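Putative glycosyl hydrolase (Bacteroides thetaiotaomicron VPI-5482, PDB 3K11) is of unproven function but is probably a hydrolase of glycosyl hydrolase family 88. Local coordinates at residues 149-154 with 168-173; 263-268 with 315-320; 374-379 with 388-393. One frame throughout, in Å; residues are numbered along the deposited sequence.

Interaction 1 of 3, residues 149-154 with 168-173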
loop_
_atom_site.group_PDB
_atom_site.type_symbol
_atom_site.label_atom_id
_atom_site.label_comp_id
_atom_site.label_asym_id
_atom_site.label_seq_id
_atom_site.Cartn_x
_atom_site.Cartn_y
_atom_site.Cartn_z
ATOM N N ALA A 149 7.786 -5.262 33.275
ATOM C CA ALA A 149 9.091 -5.181 32.615
ATOM C C ALA A 149 10.206 -5.106 33.635
ATOM O O ALA A 149 11.245 -5.718 33.447
ATOM C CB ALA A 149 9.141 -3.982 31.686
ATOM N N VAL A 150 9.994 -4.334 34.707
ATOM C CA VAL A 150 11.002 -4.208 35.779
ATOM C C VAL A 150 11.146 -5.496 36.579
ATOM O O VAL A 150 12.247 -5.968 36.791
ATOM C CB VAL A 150 10.704 -3.013 36.712
ATOM C CG1 VAL A 150 11.685 -2.990 37.900
ATOM C CG2 VAL A 150 10.802 -1.693 35.918
ATOM N N CYS A 151 10.020 -6.069 36.978
ATOM C CA CYS A 151 10.002 -7.353 37.672
ATOM C C CYS A 151 10.736 -8.422 36.853
ATOM O O CYS A 151 11.556 -9.173 37.393
ATOM C CB CYS A 151 8.556 -7.800 37.893
ATOM S SG CYS A 151 8.462 -9.206 39.056
ATOM N N THR A 152 10.482 -8.460 35.543
ATOM C CA THR A 152 11.115 -9.426 34.660
ATOM C C THR A 152 12.628 -9.325 34.746
ATOM O O THR A 152 13.321 -10.344 34.895
ATOM C CB THR A 152 10.632 -9.225 33.226
ATOM O OG1 THR A 152 9.208 -9.463 33.189
ATOM C CG2 THR A 152 11.321 -10.159 32.207
ATOM N N ALA A 153 13.153 -8.118 34.585
ATOM C CA ALA A 153 14.613 -7.906 34.675
ATOM C C ALA A 153 15.208 -8.277 36.034
ATOM O O ALA A 153 16.325 -8.819 36.100
ATOM C CB ALA A 153 14.954 -6.469 34.329
HETATM N N MSE A 154 14.482 -7.984 37.120
HETATM C CA MSE A 154 14.950 -8.307 38.471
HETATM C C MSE A 154 15.034 -9.813 38.668
HETATM O O MSE A 154 15.976 -10.297 39.250
HETATM C CB MSE A 154 14.031 -7.705 39.523
HETATM C CG MSE A 154 14.214 -6.208 39.648
HETATM SE SE MSE A 154 13.015 -5.500 41.028
HETATM C CE MSE A 154 13.651 -3.683 40.988
ATOM N N GLY A 168 12.006 -8.986 47.756
ATOM C CA GLY A 168 10.844 -8.254 48.260
ATOM C C GLY A 168 10.152 -7.475 47.148
ATOM O O GLY A 168 8.909 -7.490 47.015
ATOM N N LEU A 169 10.946 -6.851 46.278
ATOM C CA LEU A 169 10.371 -6.086 45.168
ATOM C C LEU A 169 9.685 -7.009 44.167
ATOM O O LEU A 169 8.610 -6.691 43.680
ATOM C CB LEU A 169 11.443 -5.240 44.460
ATOM C CG LEU A 169 12.032 -4.094 45.306
ATOM C CD1 LEU A 169 13.338 -3.613 44.730
ATOM C CD2 LEU A 169 11.014 -2.982 45.324
ATOM N N ILE A 170 10.335 -8.124 43.843
ATOM C CA ILE A 170 9.782 -9.126 42.929
ATOM C C ILE A 170 8.461 -9.651 43.477
ATOM O O ILE A 170 7.455 -9.708 42.764
ATOM C CB ILE A 170 10.746 -10.311 42.679
ATOM C CG1 ILE A 170 11.958 -9.892 41.866
ATOM C CG2 ILE A 170 10.032 -11.504 42.036
ATOM C CD1 ILE A 170 13.082 -10.937 41.867
ATOM N N GLN A 171 8.424 -10.019 44.745
ATOM C CA GLN A 171 7.157 -10.566 45.286
ATOM C C GLN A 171 6.037 -9.540 45.248
ATOM O O GLN A 171 4.879 -9.877 44.927
ATOM C CB GLN A 171 7.331 -11.096 46.713
ATOM C CG GLN A 171 8.355 -12.262 46.858
ATOM C CD GLN A 171 7.990 -13.493 46.101
ATOM O OE1 GLN A 171 6.816 -13.737 45.827
ATOM N NE2 GLN A 171 8.997 -14.279 45.708
ATOM N N ASN A 172 6.362 -8.287 45.545
ATOM C CA ASN A 172 5.350 -7.223 45.533
ATOM C C ASN A 172 4.815 -6.984 44.124
ATOM O O ASN A 172 3.636 -6.861 43.895
ATOM C CB ASN A 172 5.965 -5.934 46.075
ATOM C CG ASN A 172 4.952 -4.829 46.272
ATOM O OD1 ASN A 172 3.950 -5.035 46.938
ATOM N ND2 ASN A 172 5.222 -3.647 45.722
ATOM N N TYR A 173 5.724 -6.849 43.181
ATOM C CA TYR A 173 5.342 -6.648 41.801
ATOM C C TYR A 173 4.510 -7.811 41.291
ATOM O O TYR A 173 3.443 -7.638 40.671
ATOM C CB TYR A 173 6.589 -6.539 40.953
ATOM C CG TYR A 173 7.279 -5.179 40.894
ATOM C CD1 TYR A 173 6.564 -3.994 40.803
ATOM C CD2 TYR A 173 8.661 -5.110 40.801
ATOM C CE1 TYR A 173 7.226 -2.764 40.671
ATOM C CE2 TYR A 173 9.320 -3.919 40.691
ATOM C CZ TYR A 173 8.606 -2.742 40.626
ATOM O OH TYR A 173 9.297 -1.548 40.446
#
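Selenomethionine Met154 lies against Leu169, Ile170 and Tyr173, forming the apolar seam of an antiparallel helix pair, helices 148-160 and 167-180, joined by a short loop. Such a hairpin of helices is consistent with the all-helical toroid of six-hairpin glycosidases, the clan to which this family belongs. The short axes approach to 9.5 Å with their directions 141° apart, and the CA atoms of Cys151 and Ile170 are the nearest pair across the two segments.

The seam has no hydrogen bond across it, and shape carries the contact. Met154 runs extended beyond CG, which carries its selenium to the rim of the phenol: SE is 4.0 Å from Tyr173 CE2 and lies almost in the ring plane, 86° off the normal, a Met-aromatic contact made at the edge. SE also touches Leu169 CB; beyond the selenium, CE meets Leu169 CD1, while CB at the root of the same chain rests on Ile170 CG1. One side chain thereby touches three residues on the facing helix.

Val150 CG1 approaches Tyr173 CE2 at 3.8 Å and lies equally near the phenol oxygen. With SG anti to its own backbone N (chi1 -168°), Cys151 sends its sulfur across to Tyr173 CB at 3.8 Å, and SG sits 4.1 Å from Ile170 CG2.

Outside the pair, Ile138 of helix 133-139 covers Tyr173 and Leu169, and Ala147 also touches the tyrosine. Tyr217 of helix 202-217 packs on Ile170, whereas Val166 in the connecting loop packs on Met154. Asn172 ND2 ties helix 167-180 outward through a hydrogen bond to Leu139 O.

Interaction 2 of 3, residues 263-268 with 315-320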
loop_
_atom_site.group_PDB
_atom_site.type_symbol
_atom_site.label_atom_id
_atom_site.label_comp_id
_atom_site.label_asym_id
_atom_site.label_seq_id
_atom_site.Cartn_x
_atom_site.Cartn_y
_atom_site.Cartn_z
ATOM N N CYS A 263 -2.192 -0.952 13.264
ATOM C CA CYS A 263 -1.036 -1.849 13.488
ATOM C C CYS A 263 0.165 -1.017 13.910
ATOM O O CYS A 263 1.110 -0.840 13.167
ATOM C CB CYS A 263 -0.748 -2.637 12.214
ATOM S SG CYS A 263 -2.209 -3.667 11.766
ATOM N N TRP A 264 0.054 -0.440 15.092
ATOM C CA TRP A 264 1.059 0.470 15.614
ATOM C C TRP A 264 2.382 -0.258 15.806
ATOM O O TRP A 264 2.438 -1.343 16.403
ATOM C CB TRP A 264 0.558 1.113 16.916
ATOM C CG TRP A 264 1.502 2.073 17.531
ATOM C CD1 TRP A 264 2.199 3.042 16.894
ATOM C CD2 TRP A 264 1.875 2.140 18.911
ATOM N NE1 TRP A 264 2.964 3.727 17.781
ATOM C CE2 TRP A 264 2.802 3.189 19.034
ATOM C CE3 TRP A 264 1.467 1.464 20.045
ATOM C CZ2 TRP A 264 3.354 3.567 20.252
ATOM C CZ3 TRP A 264 2.054 1.807 21.260
ATOM C CH2 TRP A 264 2.983 2.855 21.340
ATOM N N ALA A 265 3.446 0.305 15.258
ATOM C CA ALA A 265 4.770 -0.374 15.240
ATOM C C ALA A 265 5.347 -0.702 16.580
ATOM O O ALA A 265 5.766 -1.858 16.792
ATOM C CB ALA A 265 5.801 0.433 14.360
ATOM N N ARG A 266 5.347 0.227 17.540
ATOM C CA ARG A 266 5.969 -0.135 18.808
ATOM C C ARG A 266 5.239 -1.291 19.482
ATOM O O ARG A 266 5.882 -2.223 19.912
ATOM C CB ARG A 266 6.103 1.038 19.757
ATOM C CG ARG A 266 6.705 0.572 21.095
ATOM C CD ARG A 266 7.387 1.642 21.902
ATOM N NE ARG A 266 6.476 2.665 22.373
ATOM C CZ ARG A 266 6.620 3.968 22.154
ATOM N NH1 ARG A 266 7.636 4.459 21.463
ATOM N NH2 ARG A 266 5.731 4.803 22.699
ATOM N N ALA A 267 3.917 -1.268 19.530
ATOM C CA ALA A 267 3.172 -2.341 20.200
ATOM C C ALA A 267 3.335 -3.637 19.419
ATOM O O ALA A 267 3.363 -4.709 20.006
ATOM C CB ALA A 267 1.678 -1.966 20.388
ATOM N N ASN A 268 3.462 -3.566 18.087
ATOM C CA ASN A 268 3.787 -4.764 17.332
ATOM C C ASN A 268 5.159 -5.262 17.714
ATOM O O ASN A 268 5.367 -6.468 17.868
ATOM C CB ASN A 268 3.667 -4.522 15.822
ATOM C CG ASN A 268 2.292 -4.912 15.315
ATOM O OD1 ASN A 268 2.102 -6.066 14.868
ATOM N ND2 ASN A 268 1.293 -4.005 15.475
ATOM N N GLN A 315 5.317 3.955 11.584
ATOM C CA GLN A 315 4.516 4.146 12.825
ATOM C C GLN A 315 3.242 3.302 12.818
ATOM O O GLN A 315 2.904 2.667 13.805
ATOM C CB GLN A 315 4.183 5.625 12.956
ATOM C CG GLN A 315 3.154 6.024 13.958
ATOM C CD GLN A 315 3.604 6.002 15.356
ATOM O OE1 GLN A 315 4.590 5.341 15.712
ATOM N NE2 GLN A 315 2.866 6.717 16.204
ATOM N N LEU A 316 2.518 3.336 11.694
ATOM C CA LEU A 316 1.477 2.316 11.406
ATOM C C LEU A 316 2.123 1.452 10.330
ATOM O O LEU A 316 2.432 1.931 9.232
ATOM C CB LEU A 316 0.170 2.917 10.908
ATOM C CG LEU A 316 -0.645 3.657 12.006
ATOM C CD1 LEU A 316 -1.985 4.222 11.451
ATOM C CD2 LEU A 316 -0.876 2.781 13.263
ATOM N N LEU A 317 2.319 0.173 10.636
ATOM C CA LEU A 317 3.233 -0.663 9.849
ATOM C C LEU A 317 2.851 -0.790 8.408
ATOM O O LEU A 317 3.736 -0.815 7.499
ATOM C CB LEU A 317 3.344 -2.032 10.451
ATOM C CG LEU A 317 4.122 -2.177 11.760
ATOM C CD1 LEU A 317 3.832 -3.566 12.381
ATOM C CD2 LEU A 317 5.649 -1.948 11.557
ATOM N N ASP A 318 1.522 -0.840 8.195
ATOM C CA ASP A 318 0.944 -1.070 6.879
ATOM C C ASP A 318 0.470 0.204 6.214
ATOM O O ASP A 318 -0.323 0.158 5.259
ATOM C CB ASP A 318 -0.200 -2.093 6.954
ATOM C CG ASP A 318 -1.305 -1.691 7.912
ATOM O OD1 ASP A 318 -1.068 -0.797 8.764
ATOM O OD2 ASP A 318 -2.406 -2.301 7.818
ATOM N N CYS A 319 0.993 1.337 6.687
ATOM C CA CYS A 319 0.673 2.668 6.137
ATOM C C CYS A 319 2.005 3.322 5.795
ATOM O O CYS A 319 2.663 3.895 6.669
ATOM C CB CYS A 319 -0.081 3.510 7.171
ATOM S SG CYS A 319 -1.685 2.794 7.544
ATOM N N ASN A 320 2.421 3.218 4.520
ATOM C CA ASN A 320 3.760 3.672 4.135
ATOM C C ASN A 320 3.911 5.198 4.055
ATOM O O ASN A 320 4.993 5.694 3.760
ATOM C CB ASN A 320 4.296 2.929 2.899
ATOM C CG ASN A 320 3.749 3.432 1.605
ATOM O OD1 ASN A 320 2.932 4.343 1.587
ATOM N ND2 ASN A 320 4.271 2.897 0.485
HETATM O O HOH W 1 -2.504 0.185 10.710
HETATM O O HOH W 2 5.949 2.978 16.735
#
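Ala265 N, at the start of helix 265-281, donates to Gln315 O at 2.8 Å from above the carbonyl plane, and Trp264, the N-cap residue just before the helix, adds a supplementary CA-H...O contact to the same oxygen. A second, nearly straight bond runs from Leu317 N to Cys263 O at 3.0 Å. Together the two hydrogen bonds frame a single antiparallel bridge in which Trp264 and Leu316 form a non-hydrogen-bonded pair.

The indole of Trp264, placed with CG anti to the backbone N (chi1 -179°), stands almost perpendicular to the amide of Gln315. NE1 makes a weak bond of 3.1 Å to Gln315 OE1 near the ring plane, and a water links the same oxygen to Arg266 N, again weakly on the arginine side. Gln315 NE2 turns to Tyr387 O. Another water joins Cys263 N to Asp318 OD1, while Asp318 OD2 is held in a salt bridge by Lys245.

Next to the bridge, Leu317 divides its branches: CD2 meets Ala265 CB, and CD1 lies 3.6 Å from Asn268 CB. Trp264 O accepts two bonds, from Asn268 N and, above its carbonyl plane, from Asn268 ND2 at 3.0 Å; ND2 also reaches Tyr248 O, with OD1 accepting from His299 NE2. An alanine in place of Asn268 would probably leave His299 NE2 and Tyr248 O without these mates and Trp264 O with the backbone bond alone.

Leu317 also packs on Leu247 of strand 247-253 and Tyr332 of helix 326-342, and Leu316 leans on helix 384-388, wedging the loop between strands 313-314 and 324-325 among these elements.

Interaction 3 of 3, residues 374-379 with 388-393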
loop_
_atom_site.group_PDB
_atom_site.type_symbol
_atom_site.label_atom_id
_atom_site.label_comp_id
_atom_site.label_asym_id
_atom_site.label_seq_id
_atom_site.Cartn_x
_atom_site.Cartn_y
_atom_site.Cartn_z
ATOM N N THR A 374 12.027 8.651 18.202
ATOM C CA THR A 374 11.201 7.757 19.000
ATOM C C THR A 374 9.853 8.394 19.326
ATOM O O THR A 374 9.799 9.492 19.864
ATOM C CB THR A 374 11.855 7.402 20.317
ATOM O OG1 THR A 374 13.084 6.705 20.057
ATOM C CG2 THR A 374 10.939 6.522 21.185
ATOM N N CYS A 375 8.781 7.656 19.041
ATOM C CA CYS A 375 7.398 8.024 19.362
ATOM C C CYS A 375 7.223 8.112 20.892
ATOM O O CYS A 375 7.649 7.230 21.634
ATOM C CB CYS A 375 6.437 6.948 18.796
ATOM S SG CYS A 375 4.711 7.219 19.191
ATOM N N VAL A 376 6.616 9.189 21.357
ATOM C CA VAL A 376 6.383 9.375 22.792
ATOM C C VAL A 376 5.310 8.409 23.335
ATOM O O VAL A 376 4.711 7.647 22.588
ATOM C CB VAL A 376 5.986 10.847 23.101
ATOM C CG1 VAL A 376 7.160 11.800 22.729
ATOM C CG2 VAL A 376 4.641 11.194 22.420
ATOM N N GLY A 377 5.071 8.437 24.644
ATOM C CA GLY A 377 4.060 7.552 25.238
ATOM C C GLY A 377 2.768 7.744 24.467
ATOM O O GLY A 377 2.394 8.882 24.179
ATOM N N THR A 378 2.109 6.642 24.138
ATOM C CA THR A 378 0.960 6.634 23.169
ATOM C C THR A 378 -0.089 5.608 23.619
ATOM O O THR A 378 0.229 4.420 23.846
ATOM C CB THR A 378 1.479 6.307 21.763
ATOM O OG1 THR A 378 2.258 7.411 21.303
ATOM C CG2 THR A 378 0.323 6.030 20.765
ATOM N N GLY A 379 -1.321 6.081 23.782
ATOM C CA GLY A 379 -2.457 5.262 24.158
ATOM C C GLY A 379 -3.179 4.710 22.927
ATOM O O GLY A 379 -2.589 4.573 21.848
ATOM N N TYR A 388 -0.745 8.792 13.394
ATOM C CA TYR A 388 0.164 9.455 12.440
ATOM C C TYR A 388 0.888 10.644 13.051
ATOM O O TYR A 388 2.031 10.913 12.677
ATOM C CB TYR A 388 -0.593 9.937 11.206
ATOM C CG TYR A 388 -0.796 8.978 10.072
ATOM C CD1 TYR A 388 -1.702 7.926 10.177
ATOM C CD2 TYR A 388 -0.210 9.210 8.820
ATOM C CE1 TYR A 388 -1.946 7.086 9.114
ATOM C CE2 TYR A 388 -0.459 8.373 7.744
ATOM C CZ TYR A 388 -1.329 7.323 7.880
ATOM O OH TYR A 388 -1.615 6.529 6.805
ATOM N N TYR A 389 0.270 11.293 14.036
ATOM C CA TYR A 389 0.774 12.556 14.571
ATOM C C TYR A 389 1.353 12.449 15.969
ATOM O O TYR A 389 1.716 13.466 16.546
ATOM C CB TYR A 389 -0.320 13.654 14.537
ATOM C CG TYR A 389 -0.496 14.240 13.185
ATOM C CD1 TYR A 389 0.271 15.343 12.787
ATOM C CD2 TYR A 389 -1.399 13.690 12.271
ATOM C CE1 TYR A 389 0.174 15.852 11.516
ATOM C CE2 TYR A 389 -1.499 14.183 10.974
ATOM C CZ TYR A 389 -0.721 15.288 10.612
ATOM O OH TYR A 389 -0.850 15.866 9.368
ATOM N N ARG A 390 1.554 11.242 16.456
ATOM C CA ARG A 390 2.219 11.098 17.783
ATOM C C ARG A 390 3.568 11.774 17.745
ATOM O O ARG A 390 4.382 11.505 16.856
ATOM C CB ARG A 390 2.393 9.638 18.160
ATOM C CG ARG A 390 1.082 8.837 18.383
ATOM C CD ARG A 390 0.081 9.467 19.295
ATOM N NE ARG A 390 0.603 9.701 20.645
ATOM C CZ ARG A 390 0.338 10.773 21.399
ATOM N NH1 ARG A 390 -0.414 11.759 20.957
ATOM N NH2 ARG A 390 0.880 10.860 22.608
ATOM N N PRO A 391 3.829 12.680 18.687
ATOM C CA PRO A 391 5.155 13.313 18.719
ATOM C C PRO A 391 6.319 12.371 18.896
ATOM O O PRO A 391 6.134 11.288 19.449
ATOM C CB PRO A 391 5.080 14.204 19.961
ATOM C CG PRO A 391 3.612 14.542 20.063
ATOM C CD PRO A 391 2.918 13.253 19.699
ATOM N N VAL A 392 7.506 12.799 18.445
ATOM C CA VAL A 392 8.762 12.129 18.723
ATOM C C VAL A 392 9.605 13.048 19.596
ATOM O O VAL A 392 9.485 14.282 19.501
ATOM C CB VAL A 392 9.553 11.736 17.448
ATOM C CG1 VAL A 392 8.751 10.662 16.613
ATOM C CG2 VAL A 392 9.982 12.971 16.611
ATOM N N ASN A 393 10.427 12.452 20.465
ATOM C CA ASN A 393 11.270 13.241 21.328
ATOM C C ASN A 393 12.441 12.404 21.810
ATOM O O ASN A 393 12.265 11.229 22.094
ATOM C CB ASN A 393 10.486 13.756 22.538
ATOM C CG ASN A 393 11.208 14.872 23.234
ATOM O OD1 ASN A 393 12.037 14.621 24.089
ATOM N ND2 ASN A 393 11.000 16.108 22.771
#
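Segments 374-379 and 388-393 run roughly antiparallel, 137° apart, and meet at one beta bridge in which Cys375 and Val392 form a non-hydrogen-bonded pair, framed by Val376 N to Pro391 O at 2.9 Å and Asn393 N to Thr374 O at 3.1 Å.

Arg390 carries most of the side-chain contact. Its chain bends at both chi2 (-50°) and chi3 (-59°), folding back so that the edge of the guanidinium faces the opposite loop. NE bonds Thr378 OG1 at 2.9 Å and NH2 bonds Gly377 O at the same length, both partners lying in the guanidinium plane; two such straight bonds at its edge should fix the group's rotation. The threonine hydroxyl passes the interaction on, donating to Val376 O at 2.8 Å, and so ties Thr378 to Val376 within its own segment while accepting from the arginine. Pro391 CD lies over one face of the guanidinium, offset toward its rim.

The aliphatic part of Arg390 is used as well: CB lies 3.5 Å from Cys375 SG, and CG and CD run alongside Thr378 CG2 in the opposite sense. Val376 spreads its two methyls over the other segment, CG2 against Pro391 CD at 3.8 Å and CG1 against Asn393 CB. From a third subunit, Leu13 packs on Val376 and Pro18 on Arg390, bringing this contact into the trimer interface.

This is an isolated antiparallel bridge reinforced by the two Arg390 hydrogen bonds, closing the base of an excursion that carries the short helix 384-388 between helices 347-362 and 400-416 of the probable six-hairpin toroid.

Interactions 2 and 3 are neighbours, their centres about 12 Å apart, and they are joined directly by Arg266: NH1 lies 2.8 Å from Cys375 O and NH2 3.0 Å from Val376 O, both probable hydrogen bonds. Packing of Gln315 on Arg390 and of Cys319 on Tyr388 adds to the seam, while Arg266 ties the first turn of helix 265-281 to segment 374-379. Interaction 1 stands apart, with its centre about 30 Å from that of interaction 2 and about 27 Å from that of interaction 3, and touches neither. How these contacts relate to an active site is not established; a 1,2-ethanediol, probably from the crystallisation liquor, lies about 3 Å from the side chain of Val392.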